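Local coordinates for protein tRNA-splicing ligase RtcB (Thermus thermophilus, PDB 2EPG) that probably joins RNA ends in a GTP- and manganese-dependent ligation, linking 2',3'-cyclic phosphate or 3'-phosphate termini to 5'-hydroxyl termini, at residues Ile107-Arg112 / Ala304-Gln309; His215-Tyr221 / Val241-Thr247; Leu334-His339 / Gln379-Pro384; Arg437-Ala443 / Arg480-Lys486. All coordinates share one frame; numbering follows the deposited sequence.

Contact 1: Ile107-Arg112 / Ala304-Gln309; sequences INCGVR and AFANRQ
A long helix, 288-321, packs against the start of strand 110-119, and Arg308 reaching up to Asn108 is the main fastening. Arg308 NH2 donates to Asn108 O at 2.9 Å, with the oxygen lying in the guanidinium plane, and also serves Thr247 O of the adjoining strand. A bend at chi3 (-71°) swings the guanidinium beneath Gly110, whose CA sits 3.7 Å from Arg308 CZ; lacking a beta carbon, the glycine permits this closeness. The amide of Asn108 stands steeply over the Phe305 ring, with ND2 3.2 Å above the ring plane and near its centre, while ND2 bonds to Ala301 O one turn earlier in the helix. Farther along, Arg112 grips a single oxygen end-on: NH1 and NH2 lie 2.8 and 2.9 Å from Gln309 OE1, both on the same face of the amide. A water links Arg112 NH1 to Phe305 O. Asp336 forms salt bridges with both Arg112 NE and Arg308 NH1, which probably offsets two neighbouring positive charges in a buried setting. This is helix-on-sheet packing of an alpha-beta fold, fixed by buried arginines just behind the predicted manganese site.

Contact 2: His215-Tyr221 / Val241-Thr247; sequences HFLEVQY and VTVLIHT
Phe216 and His246 face each other as one hydrogen-bonded pair of an antiparallel ladder in which strands 216-221 and 241-247 exchange six backbone bonds; His246 N reaches Phe216 O at 2.8 Å. The tightly packed part lies toward Gln220 and Thr242, whose backbones exchange two bonds of 2.7 Å, N to O each way. Leu217, Val219, Val241 and Val243 share one face, where Val219 CG1 meets Val241 CG1 at 3.9 Å, and helix 288-321 covers Leu217 through Ile311 and Val315. On the other face, Gln220 extends back along the strand from an unusual chi1 of -28°, which carries its amide over Leu244 CB and between two polar partners. Gln220 OE1 accepts the Thr242 OG1 proton at 2.8 Å, and Gln220 NE2 donates to Glu218 OE2 at 2.9 Å, using the anti lone pair of that carboxylate. Exchanging Gln220 for a leucine would probably leave the Thr242 hydroxyl and Glu218 OE2 without these mates and the carboxylate freer to turn.

The His215 end is more open to solvent: His215 and His246 are partly exposed, Phe216 buried. The Phe216 ring takes His246 CB over one face in a CH-pi contact, 4.1 Å from CB to the ring centroid, whereas the imidazoles of His215 and His246 meet obliquely, planes 54° apart and ND1 to ND1 3.7 Å. Cys109 touches both histidines. The regular ladder, apolar on its Leu217 and Val243 face, thus brings predicted ligands of two manganese ions, His215 and His246, beside predicted GMP-binding residues His215 to Glu218.

Contact 3: Leu334-His339 / Gln379-Pro384; sequences LYDLAH and QPVLVP
With CG swung opposite the backbone nitrogen (chi1 -153°), Tyr335 spreads its ring over Pro380, while Leu337, at chi1 82°, drops both methyls between Gln379 and Leu382. Through these side chains two strands of the beta core pack face to face, crossing at 68° with no backbone hydrogen bond between them. Pro380 CD lies over the centre of the Tyr335 ring in a CH-pi contact, 4.0 Å from its centroid, and Gln379 CG reaches Tyr335 CE2 at 3.5 Å. Gln379 NE2 bonds to Pro380 O and to Arg361 O, which holds the amide beside the ring. Replacing Tyr335 with an alanine is likely to strip the cover from the Pro380 ring and open a gap beside Gln379. Tyr335 belongs, with Leu334, to a classic beta bulge facing Leu113; there Leu334 CD2 also packs on Pro380 CB. Farther along the strands, Leu337 CD2 meets Leu382 CG at 3.6 Å, and Val111 and Leu113 also touch Leu382.

At the far end lies His339, predicted to bind both manganese and GMP. Its ND1 bonds to ND1 of His410, the predicted guanylylated residue. The opposite nitrogen is steadied from the second strand: NE2 donates to Leu382 O at 3.2 Å, close to the ring plane, and CE1 abuts Pro384 CD at 3.4 Å.

Contact 4: Arg437-Ala443 / Arg480-Lys486; sequences RGILVRA and RPLIVVK
Leu440 and Arg442 alternate with Leu482, Val484 and Lys486 in a parallel ladder of four backbone hydrogen bonds. Val484 N gives to Leu440 O, and Arg442 N donates to Val484 O, each at 2.8 Å; Lys486 N closes the series on Arg442 O. Around this core come the apolar side chains. Ile439 straddles two partners, its CG2 against Val484 CG2 and its CD1 against Pro481 CG, both at 3.8 Å. At the other end an unusual chi1 (-29°) followed by an extended chi2 (168°) lays the aliphatic part of Lys486 alongside the shorter strand: Lys486 CD is 3.6 Å from Ala443 CB and 3.9 Å from Val441 CG1. Arg442 CB meets Val485 CG2 on the opposite face, but the rest of the arginine turns away, its NH2 folding back to the carbonyl oxygen of Val441 while NH1 forms a salt bridge with Asp132 of helix 127-137. Before the ladder begins, a long bond of 3.3 Å runs from Arg480 NH1 to Arg437 O, on the solvent side where Arg437 is poorly ordered.

The next shell sets the position of the longer strand. Its residues Leu482 and Ile483 both face Val219 in a classic beta bulge, where the chain turns a corner, and Val485 bonds to Leu217. Met387, a predicted GMP-binding residue, touches Val484 and Lys486. The parallel pair thus carries Lys486, itself predicted to bind GMP, at the end of strand 474-486, consistent with a place at the GMP site of the RtcB family.

Overall arrangement
Each contact has one or both segments on a run of neighbouring strands: 332-347, 110-119, 240-247, 216-225, 474-486 and finally 440-442. Helix 288-321 (contact 1) and strand 380-383 (contact 3) pack on this run. Contact 2 falls between the two segments of contact 1 along the chain; contacts 3 and 4 follow in turn. Through strand 110-119, contact 1 lies between contacts 3 and 2, its centre about 11 and 13 Å from theirs. Contact 4 adjoins contact 2, centres about 9 Å apart, but does not touch contacts 1 or 3. Predicted manganese ligands thus gather where contacts 1, 2 and 3 meet, while predicted GMP-binding residues extend through contacts 2, 3 and 4, consistent with one continuous active-site region.

Contact 1: Ile107-Arg112 / Ala304-Gln309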
# COMPACT_ATOMS: atom_id res chain seq x y z
N ILE A 107 7.27 5.88 -1.55
CA ILE A 107 6.22 6.41 -0.70
C ILE A 107 4.86 6.26 -1.35
O ILE A 107 4.64 6.68 -2.49
CB ILE A 107 6.48 7.88 -0.35
CG1 ILE A 107 7.81 7.97 0.42
CG2 ILE A 107 5.32 8.46 0.50
CD1 ILE A 107 8.31 9.39 0.67
N ASN A 108 3.96 5.65 -0.59
CA ASN A 108 2.60 5.37 -1.01
C ASN A 108 2.53 4.53 -2.26
O ASN A 108 1.64 4.72 -3.09
CB ASN A 108 1.75 6.62 -1.20
CG ASN A 108 0.25 6.29 -1.38
OD1 ASN A 108 -0.17 5.12 -1.27
ND2 ASN A 108 -0.56 7.31 -1.65
N CYS A 109 3.49 3.63 -2.43
CA CYS A 109 3.42 2.67 -3.52
C CYS A 109 2.15 2.00 -2.97
O CYS A 109 2.06 1.72 -1.77
CB CYS A 109 4.58 1.66 -3.45
SG CYS A 109 4.35 0.18 -4.49
N GLY A 110 1.16 1.78 -3.83
CA GLY A 110 -0.06 1.19 -3.32
C GLY A 110 -0.89 0.49 -4.36
O GLY A 110 -0.40 0.21 -5.46
N VAL A 111 -2.15 0.24 -4.03
CA VAL A 111 -3.02 -0.49 -4.92
C VAL A 111 -4.42 0.09 -5.04
O VAL A 111 -5.00 0.50 -4.05
CB VAL A 111 -3.19 -1.96 -4.42
CG1 VAL A 111 -3.94 -2.78 -5.44
CG2 VAL A 111 -1.81 -2.56 -4.11
N ARG A 112 -4.94 0.11 -6.26
CA ARG A 112 -6.31 0.54 -6.47
C ARG A 112 -7.01 -0.61 -7.19
O ARG A 112 -6.45 -1.20 -8.13
CB ARG A 112 -6.40 1.79 -7.35
CG ARG A 112 -7.85 2.09 -7.75
CD ARG A 112 -8.07 3.44 -8.42
NE ARG A 112 -7.79 4.60 -7.58
CZ ARG A 112 -8.33 5.80 -7.78
NH1 ARG A 112 -8.04 6.83 -7.00
NH2 ARG A 112 -9.22 5.96 -8.75
N ALA A 304 1.16 10.07 -5.38
CA ALA A 304 0.89 8.66 -5.70
C ALA A 304 -0.62 8.44 -5.78
O ALA A 304 -1.10 7.72 -6.66
CB ALA A 304 1.52 7.73 -4.63
N PHE A 305 -1.39 9.04 -4.88
CA PHE A 305 -2.83 8.88 -4.95
C PHE A 305 -3.35 9.40 -6.30
O PHE A 305 -4.18 8.76 -6.93
CB PHE A 305 -3.52 9.64 -3.81
CG PHE A 305 -3.59 8.88 -2.50
CD1 PHE A 305 -3.27 9.51 -1.30
CD2 PHE A 305 -3.98 7.54 -2.47
CE1 PHE A 305 -3.35 8.83 -0.09
CE2 PHE A 305 -4.07 6.85 -1.27
CZ PHE A 305 -3.75 7.49 -0.07
N ALA A 306 -2.85 10.55 -6.73
CA ALA A 306 -3.27 11.18 -7.99
C ALA A 306 -2.87 10.35 -9.18
O ALA A 306 -3.60 10.25 -10.17
CB ALA A 306 -2.67 12.57 -8.11
N ASN A 307 -1.69 9.76 -9.09
CA ASN A 307 -1.19 8.92 -10.17
C ASN A 307 -2.12 7.74 -10.42
O ASN A 307 -2.41 7.39 -11.57
CB ASN A 307 0.22 8.42 -9.82
CG ASN A 307 0.85 7.66 -10.96
OD1 ASN A 307 0.77 8.09 -12.10
ND2 ASN A 307 1.48 6.53 -10.66
N ARG A 308 -2.58 7.09 -9.34
CA ARG A 308 -3.47 5.95 -9.50
C ARG A 308 -4.83 6.45 -10.01
O ARG A 308 -5.48 5.78 -10.82
CB ARG A 308 -3.62 5.19 -8.18
CG ARG A 308 -2.34 4.43 -7.78
CD ARG A 308 -2.58 3.36 -6.71
NE ARG A 308 -2.90 3.89 -5.38
CZ ARG A 308 -2.00 4.16 -4.44
NH1 ARG A 308 -2.39 4.63 -3.27
NH2 ARG A 308 -0.70 3.96 -4.66
N GLN A 309 -5.26 7.61 -9.53
CA GLN A 309 -6.52 8.16 -9.97
C GLN A 309 -6.47 8.41 -11.48
O GLN A 309 -7.42 8.07 -12.19
CB GLN A 309 -6.82 9.48 -9.24
CG GLN A 309 -8.10 10.18 -9.71
CD GLN A 309 -9.38 9.36 -9.45
OE1 GLN A 309 -9.56 8.81 -8.37
NE2 GLN A 309 -10.26 9.31 -10.44
O HOH W 1 -5.70 7.07 -5.43

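Contact 2: His215-Tyr221 / Val241-Thr247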
# COMPACT_ATOMS: atom_id res chain seq x y z
N HIS A 215 5.69 -2.80 -10.80
CA HIS A 215 4.47 -2.02 -10.97
C HIS A 215 3.74 -2.50 -12.22
O HIS A 215 4.37 -2.82 -13.23
CB HIS A 215 4.78 -0.52 -11.07
CG HIS A 215 5.41 0.05 -9.84
ND1 HIS A 215 4.86 -0.11 -8.58
CD2 HIS A 215 6.54 0.78 -9.67
CE1 HIS A 215 5.63 0.49 -7.69
NE2 HIS A 215 6.65 1.04 -8.32
N PHE A 216 2.42 -2.53 -12.16
CA PHE A 216 1.64 -3.01 -13.28
C PHE A 216 0.17 -2.71 -13.07
O PHE A 216 -0.26 -2.16 -12.06
CB PHE A 216 1.81 -4.52 -13.42
CG PHE A 216 1.42 -5.27 -12.18
CD1 PHE A 216 0.11 -5.68 -11.99
CD2 PHE A 216 2.33 -5.46 -11.16
CE1 PHE A 216 -0.29 -6.27 -10.79
CE2 PHE A 216 1.95 -6.05 -9.96
CZ PHE A 216 0.63 -6.46 -9.77
N LEU A 217 -0.61 -3.11 -14.06
CA LEU A 217 -2.04 -2.95 -14.03
C LEU A 217 -2.55 -4.27 -14.59
O LEU A 217 -1.96 -4.80 -15.53
CB LEU A 217 -2.40 -1.77 -14.91
CG LEU A 217 -3.77 -1.55 -15.54
CD1 LEU A 217 -3.86 -0.11 -16.03
CD2 LEU A 217 -3.97 -2.53 -16.70
N GLU A 218 -3.58 -4.84 -14.00
CA GLU A 218 -4.11 -6.06 -14.57
C GLU A 218 -5.63 -6.16 -14.54
O GLU A 218 -6.29 -5.71 -13.59
CB GLU A 218 -3.46 -7.33 -13.98
CG GLU A 218 -3.39 -7.48 -12.49
CD GLU A 218 -2.77 -8.82 -12.07
OE1 GLU A 218 -1.70 -9.21 -12.59
OE2 GLU A 218 -3.36 -9.48 -11.20
N VAL A 219 -6.17 -6.68 -15.64
CA VAL A 219 -7.60 -6.91 -15.77
C VAL A 219 -7.73 -8.34 -15.26
O VAL A 219 -7.00 -9.23 -15.72
CB VAL A 219 -8.06 -6.85 -17.23
CG1 VAL A 219 -9.59 -7.01 -17.29
CG2 VAL A 219 -7.62 -5.55 -17.86
N GLN A 220 -8.65 -8.56 -14.33
CA GLN A 220 -8.82 -9.88 -13.73
C GLN A 220 -10.30 -10.20 -13.59
O GLN A 220 -11.19 -9.41 -13.97
CB GLN A 220 -8.21 -9.88 -12.31
CG GLN A 220 -7.06 -8.89 -12.06
CD GLN A 220 -6.97 -8.40 -10.61
OE1 GLN A 220 -7.87 -7.70 -10.11
NE2 GLN A 220 -5.88 -8.75 -9.93
N TYR A 221 -10.58 -11.38 -13.05
CA TYR A 221 -11.95 -11.76 -12.78
C TYR A 221 -11.96 -12.41 -11.40
O TYR A 221 -10.97 -12.99 -10.97
CB TYR A 221 -12.52 -12.69 -13.86
CG TYR A 221 -11.90 -14.07 -13.97
CD1 TYR A 221 -10.79 -14.29 -14.80
CD2 TYR A 221 -12.43 -15.15 -13.27
CE1 TYR A 221 -10.24 -15.56 -14.93
CE2 TYR A 221 -11.89 -16.41 -13.39
CZ TYR A 221 -10.80 -16.62 -14.22
OH TYR A 221 -10.26 -17.88 -14.32
N VAL A 241 -15.51 -8.90 -13.56
CA VAL A 241 -14.26 -8.35 -14.09
C VAL A 241 -13.74 -7.21 -13.19
O VAL A 241 -14.49 -6.31 -12.80
CB VAL A 241 -14.47 -7.79 -15.53
CG1 VAL A 241 -13.23 -7.03 -15.99
CG2 VAL A 241 -14.74 -8.92 -16.50
N THR A 242 -12.46 -7.26 -12.83
CA THR A 242 -11.87 -6.19 -12.02
C THR A 242 -10.55 -5.75 -12.66
O THR A 242 -10.02 -6.43 -13.54
CB THR A 242 -11.58 -6.65 -10.55
OG1 THR A 242 -10.60 -7.69 -10.54
CG2 THR A 242 -12.86 -7.17 -9.87
N VAL A 243 -10.06 -4.61 -12.22
CA VAL A 243 -8.81 -4.08 -12.70
C VAL A 243 -8.00 -3.62 -11.48
O VAL A 243 -8.46 -2.79 -10.70
CB VAL A 243 -9.04 -2.89 -13.66
CG1 VAL A 243 -7.70 -2.37 -14.20
CG2 VAL A 243 -9.97 -3.32 -14.81
N LEU A 244 -6.81 -4.19 -11.31
CA LEU A 244 -5.96 -3.85 -10.18
C LEU A 244 -4.76 -3.03 -10.66
O LEU A 244 -4.02 -3.46 -11.54
CB LEU A 244 -5.50 -5.12 -9.46
CG LEU A 244 -4.75 -4.95 -8.13
CD1 LEU A 244 -4.97 -6.18 -7.21
CD2 LEU A 244 -3.27 -4.75 -8.41
N ILE A 245 -4.60 -1.84 -10.07
CA ILE A 245 -3.52 -0.91 -10.41
C ILE A 245 -2.51 -0.87 -9.26
O ILE A 245 -2.85 -0.54 -8.13
CB ILE A 245 -4.08 0.52 -10.63
CG1 ILE A 245 -5.12 0.50 -11.75
CG2 ILE A 245 -2.94 1.48 -10.94
CD1 ILE A 245 -6.04 1.75 -11.77
N HIS A 246 -1.26 -1.20 -9.57
CA HIS A 246 -0.19 -1.25 -8.59
C HIS A 246 0.91 -0.29 -9.01
O HIS A 246 1.61 -0.54 -10.00
CB HIS A 246 0.39 -2.66 -8.53
CG HIS A 246 1.27 -2.91 -7.34
ND1 HIS A 246 2.14 -1.96 -6.84
CD2 HIS A 246 1.42 -4.01 -6.56
CE1 HIS A 246 2.78 -2.47 -5.81
NE2 HIS A 246 2.37 -3.70 -5.62
N THR A 247 1.05 0.80 -8.27
CA THR A 247 2.07 1.80 -8.54
C THR A 247 2.12 2.83 -7.40
O THR A 247 1.23 2.84 -6.52
CB THR A 247 1.84 2.50 -9.89
OG1 THR A 247 2.96 3.35 -10.17
CG2 THR A 247 0.56 3.34 -9.87

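Contact 3: Leu334-His339 / Gln379-Pro384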
# COMPACT_ATOMS: atom_id res chain seq x y z
N LEU A 334 -13.48 0.27 -5.95
CA LEU A 334 -13.92 -0.55 -4.82
C LEU A 334 -13.15 0.03 -3.64
O LEU A 334 -13.73 0.40 -2.62
CB LEU A 334 -13.56 -2.02 -5.08
CG LEU A 334 -14.11 -3.02 -4.07
CD1 LEU A 334 -14.24 -4.38 -4.74
CD2 LEU A 334 -13.20 -3.08 -2.83
N TYR A 335 -11.83 0.11 -3.78
CA TYR A 335 -10.99 0.74 -2.75
C TYR A 335 -9.62 1.08 -3.32
O TYR A 335 -9.25 0.62 -4.40
CB TYR A 335 -10.82 -0.16 -1.51
CG TYR A 335 -10.57 0.65 -0.26
CD1 TYR A 335 -11.48 1.62 0.15
CD2 TYR A 335 -9.42 0.47 0.50
CE1 TYR A 335 -11.24 2.39 1.29
CE2 TYR A 335 -9.20 1.23 1.64
CZ TYR A 335 -10.12 2.19 2.02
OH TYR A 335 -9.89 2.95 3.15
N ASP A 336 -8.86 1.88 -2.58
CA ASP A 336 -7.51 2.26 -2.97
C ASP A 336 -6.75 2.53 -1.67
O ASP A 336 -7.19 3.34 -0.85
CB ASP A 336 -7.57 3.51 -3.87
CG ASP A 336 -6.19 4.06 -4.25
OD1 ASP A 336 -5.98 4.38 -5.44
OD2 ASP A 336 -5.31 4.20 -3.36
N LEU A 337 -5.64 1.83 -1.45
CA LEU A 337 -4.86 2.01 -0.24
C LEU A 337 -3.36 1.85 -0.44
O LEU A 337 -2.90 1.19 -1.37
CB LEU A 337 -5.32 1.04 0.87
CG LEU A 337 -4.79 -0.40 0.84
CD1 LEU A 337 -5.33 -1.19 2.05
CD2 LEU A 337 -5.19 -1.08 -0.47
N ALA A 338 -2.60 2.47 0.46
CA ALA A 338 -1.15 2.44 0.43
C ALA A 338 -0.58 1.17 1.05
O ALA A 338 -1.21 0.56 1.91
CB ALA A 338 -0.61 3.66 1.19
N HIS A 339 0.63 0.81 0.61
CA HIS A 339 1.36 -0.34 1.13
C HIS A 339 2.62 0.16 1.84
O HIS A 339 3.27 -0.58 2.57
CB HIS A 339 1.72 -1.32 0.00
CG HIS A 339 0.59 -2.22 -0.41
ND1 HIS A 339 0.78 -3.52 -0.83
CD2 HIS A 339 -0.76 -2.02 -0.40
CE1 HIS A 339 -0.40 -4.09 -1.05
NE2 HIS A 339 -1.34 -3.20 -0.79
N GLN A 379 -12.87 -2.38 6.46
CA GLN A 379 -12.18 -1.79 5.32
C GLN A 379 -11.64 -2.84 4.36
O GLN A 379 -11.12 -3.87 4.79
CB GLN A 379 -10.99 -0.95 5.82
CG GLN A 379 -10.16 -0.25 4.72
CD GLN A 379 -8.76 0.02 5.20
OE1 GLN A 379 -8.53 0.84 6.09
NE2 GLN A 379 -7.81 -0.70 4.63
N PRO A 380 -11.74 -2.60 3.05
CA PRO A 380 -11.21 -3.59 2.11
C PRO A 380 -9.67 -3.57 2.23
O PRO A 380 -9.06 -2.53 2.49
CB PRO A 380 -11.65 -3.05 0.73
CG PRO A 380 -12.87 -2.22 1.04
CD PRO A 380 -12.52 -1.55 2.35
N VAL A 381 -9.04 -4.73 2.06
CA VAL A 381 -7.59 -4.84 2.12
C VAL A 381 -7.25 -5.52 0.81
O VAL A 381 -7.69 -6.65 0.55
CB VAL A 381 -7.12 -5.72 3.29
CG1 VAL A 381 -5.60 -5.95 3.19
CG2 VAL A 381 -7.45 -5.05 4.61
N LEU A 382 -6.48 -4.82 -0.01
CA LEU A 382 -6.12 -5.32 -1.34
C LEU A 382 -4.74 -5.95 -1.28
O LEU A 382 -3.75 -5.28 -0.99
CB LEU A 382 -6.15 -4.16 -2.34
CG LEU A 382 -7.44 -3.32 -2.26
CD1 LEU A 382 -7.40 -2.14 -3.23
CD2 LEU A 382 -8.64 -4.22 -2.54
N VAL A 383 -4.69 -7.24 -1.56
CA VAL A 383 -3.44 -7.99 -1.52
C VAL A 383 -3.10 -8.48 -2.92
O VAL A 383 -3.55 -9.53 -3.36
CB VAL A 383 -3.57 -9.19 -0.55
CG1 VAL A 383 -2.30 -10.01 -0.54
CG2 VAL A 383 -3.85 -8.68 0.85
N PRO A 384 -2.27 -7.71 -3.64
CA PRO A 384 -1.90 -8.11 -4.99
C PRO A 384 -0.84 -9.22 -4.90
O PRO A 384 -0.05 -9.27 -3.96
CB PRO A 384 -1.33 -6.82 -5.56
CG PRO A 384 -0.58 -6.27 -4.38
CD PRO A 384 -1.55 -6.49 -3.23

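Contact 4: Arg437-Ala443 / Arg480-Lys486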
# COMPACT_ATOMS: atom_id res chain seq x y z
N ARG A 437 -0.51 -19.67 -19.50
CA ARG A 437 -1.54 -19.78 -18.47
C ARG A 437 -2.74 -18.93 -18.87
O ARG A 437 -3.59 -18.60 -18.04
CB ARG A 437 -0.98 -19.33 -17.12
CG ARG A 437 -0.04 -18.14 -17.19
CD ARG A 437 0.35 -17.63 -15.81
NE ARG A 437 0.86 -18.69 -14.94
CZ ARG A 437 1.32 -18.49 -13.71
NH1 ARG A 437 1.76 -19.52 -12.99
NH2 ARG A 437 1.35 -17.27 -13.20
N GLY A 438 -2.79 -18.58 -20.15
CA GLY A 438 -3.88 -17.77 -20.68
C GLY A 438 -3.87 -16.33 -20.19
O GLY A 438 -4.88 -15.82 -19.72
N ILE A 439 -2.72 -15.66 -20.31
CA ILE A 439 -2.60 -14.28 -19.87
C ILE A 439 -1.90 -13.43 -20.93
O ILE A 439 -0.74 -13.66 -21.26
CB ILE A 439 -1.81 -14.20 -18.55
CG1 ILE A 439 -2.52 -15.02 -17.47
CG2 ILE A 439 -1.68 -12.75 -18.10
CD1 ILE A 439 -1.80 -15.03 -16.13
N LEU A 440 -2.61 -12.43 -21.45
CA LEU A 440 -2.04 -11.55 -22.45
C LEU A 440 -1.17 -10.51 -21.75
O LEU A 440 -1.60 -9.89 -20.77
CB LEU A 440 -3.14 -10.85 -23.25
CG LEU A 440 -4.18 -11.75 -23.93
CD1 LEU A 440 -5.02 -10.89 -24.84
CD2 LEU A 440 -3.51 -12.85 -24.72
N VAL A 441 0.05 -10.32 -22.24
CA VAL A 441 0.97 -9.37 -21.63
C VAL A 441 1.30 -8.20 -22.55
O VAL A 441 1.44 -8.36 -23.76
CB VAL A 441 2.28 -10.05 -21.18
CG1 VAL A 441 3.20 -9.03 -20.51
CG2 VAL A 441 1.98 -11.18 -20.21
N ARG A 442 1.41 -7.02 -21.95
CA ARG A 442 1.73 -5.79 -22.65
C ARG A 442 2.87 -5.11 -21.88
O ARG A 442 2.66 -4.57 -20.80
CB ARG A 442 0.51 -4.86 -22.68
CG ARG A 442 -0.28 -4.91 -23.98
CD ARG A 442 -0.48 -6.34 -24.45
NE ARG A 442 -1.26 -6.43 -25.68
CZ ARG A 442 -1.47 -7.57 -26.33
NH1 ARG A 442 -2.20 -7.58 -27.44
NH2 ARG A 442 -0.93 -8.69 -25.88
N ALA A 443 4.07 -5.18 -22.45
CA ALA A 443 5.25 -4.59 -21.82
C ALA A 443 5.93 -3.60 -22.76
O ALA A 443 5.85 -3.73 -23.98
CB ALA A 443 6.22 -5.68 -21.41
N ARG A 480 -8.16 -13.62 -10.34
CA ARG A 480 -7.23 -14.25 -11.27
C ARG A 480 -7.00 -13.30 -12.45
O ARG A 480 -7.94 -12.74 -13.02
CB ARG A 480 -7.82 -15.59 -11.75
CG ARG A 480 -6.86 -16.41 -12.59
CD ARG A 480 -7.27 -17.87 -12.67
NE ARG A 480 -6.23 -18.64 -13.34
CZ ARG A 480 -5.95 -18.54 -14.63
NH1 ARG A 480 -4.97 -19.26 -15.17
NH2 ARG A 480 -6.66 -17.72 -15.41
N PRO A 481 -5.73 -13.08 -12.83
CA PRO A 481 -5.40 -12.17 -13.94
C PRO A 481 -5.68 -12.72 -15.33
O PRO A 481 -5.57 -13.92 -15.57
CB PRO A 481 -3.91 -11.91 -13.73
CG PRO A 481 -3.43 -13.21 -13.19
CD PRO A 481 -4.51 -13.62 -12.21
N LEU A 482 -6.06 -11.82 -16.24
CA LEU A 482 -6.34 -12.16 -17.63
C LEU A 482 -5.40 -11.38 -18.53
O LEU A 482 -4.90 -11.90 -19.53
CB LEU A 482 -7.77 -11.78 -18.00
CG LEU A 482 -8.91 -12.61 -17.43
CD1 LEU A 482 -10.20 -11.82 -17.52
CD2 LEU A 482 -9.02 -13.92 -18.19
N ILE A 483 -5.18 -10.11 -18.18
CA ILE A 483 -4.31 -9.21 -18.93
C ILE A 483 -3.35 -8.50 -17.99
O ILE A 483 -3.78 -7.95 -16.97
CB ILE A 483 -5.09 -8.11 -19.66
CG1 ILE A 483 -6.09 -8.71 -20.65
CG2 ILE A 483 -4.12 -7.19 -20.38
CD1 ILE A 483 -7.01 -7.66 -21.26
N VAL A 484 -2.08 -8.49 -18.35
CA VAL A 484 -1.07 -7.82 -17.53
C VAL A 484 -0.37 -6.75 -18.37
O VAL A 484 0.17 -7.04 -19.44
CB VAL A 484 -0.02 -8.82 -16.99
CG1 VAL A 484 1.12 -8.06 -16.33
CG2 VAL A 484 -0.66 -9.78 -15.97
N VAL A 485 -0.42 -5.51 -17.89
CA VAL A 485 0.23 -4.38 -18.56
C VAL A 485 1.33 -3.88 -17.62
O VAL A 485 1.05 -3.44 -16.49
CB VAL A 485 -0.78 -3.22 -18.81
CG1 VAL A 485 -0.06 -2.03 -19.44
CG2 VAL A 485 -1.90 -3.70 -19.72
N LYS A 486 2.58 -3.97 -18.07
CA LYS A 486 3.74 -3.56 -17.28
C LYS A 486 4.26 -2.19 -17.70
O LYS A 486 4.14 -1.80 -18.87
CB LYS A 486 4.87 -4.57 -17.43
CG LYS A 486 4.39 -5.97 -17.70
CD LYS A 486 5.52 -6.91 -18.13
CE LYS A 486 6.56 -7.13 -17.04
NZ LYS A 486 7.56 -8.16 -17.47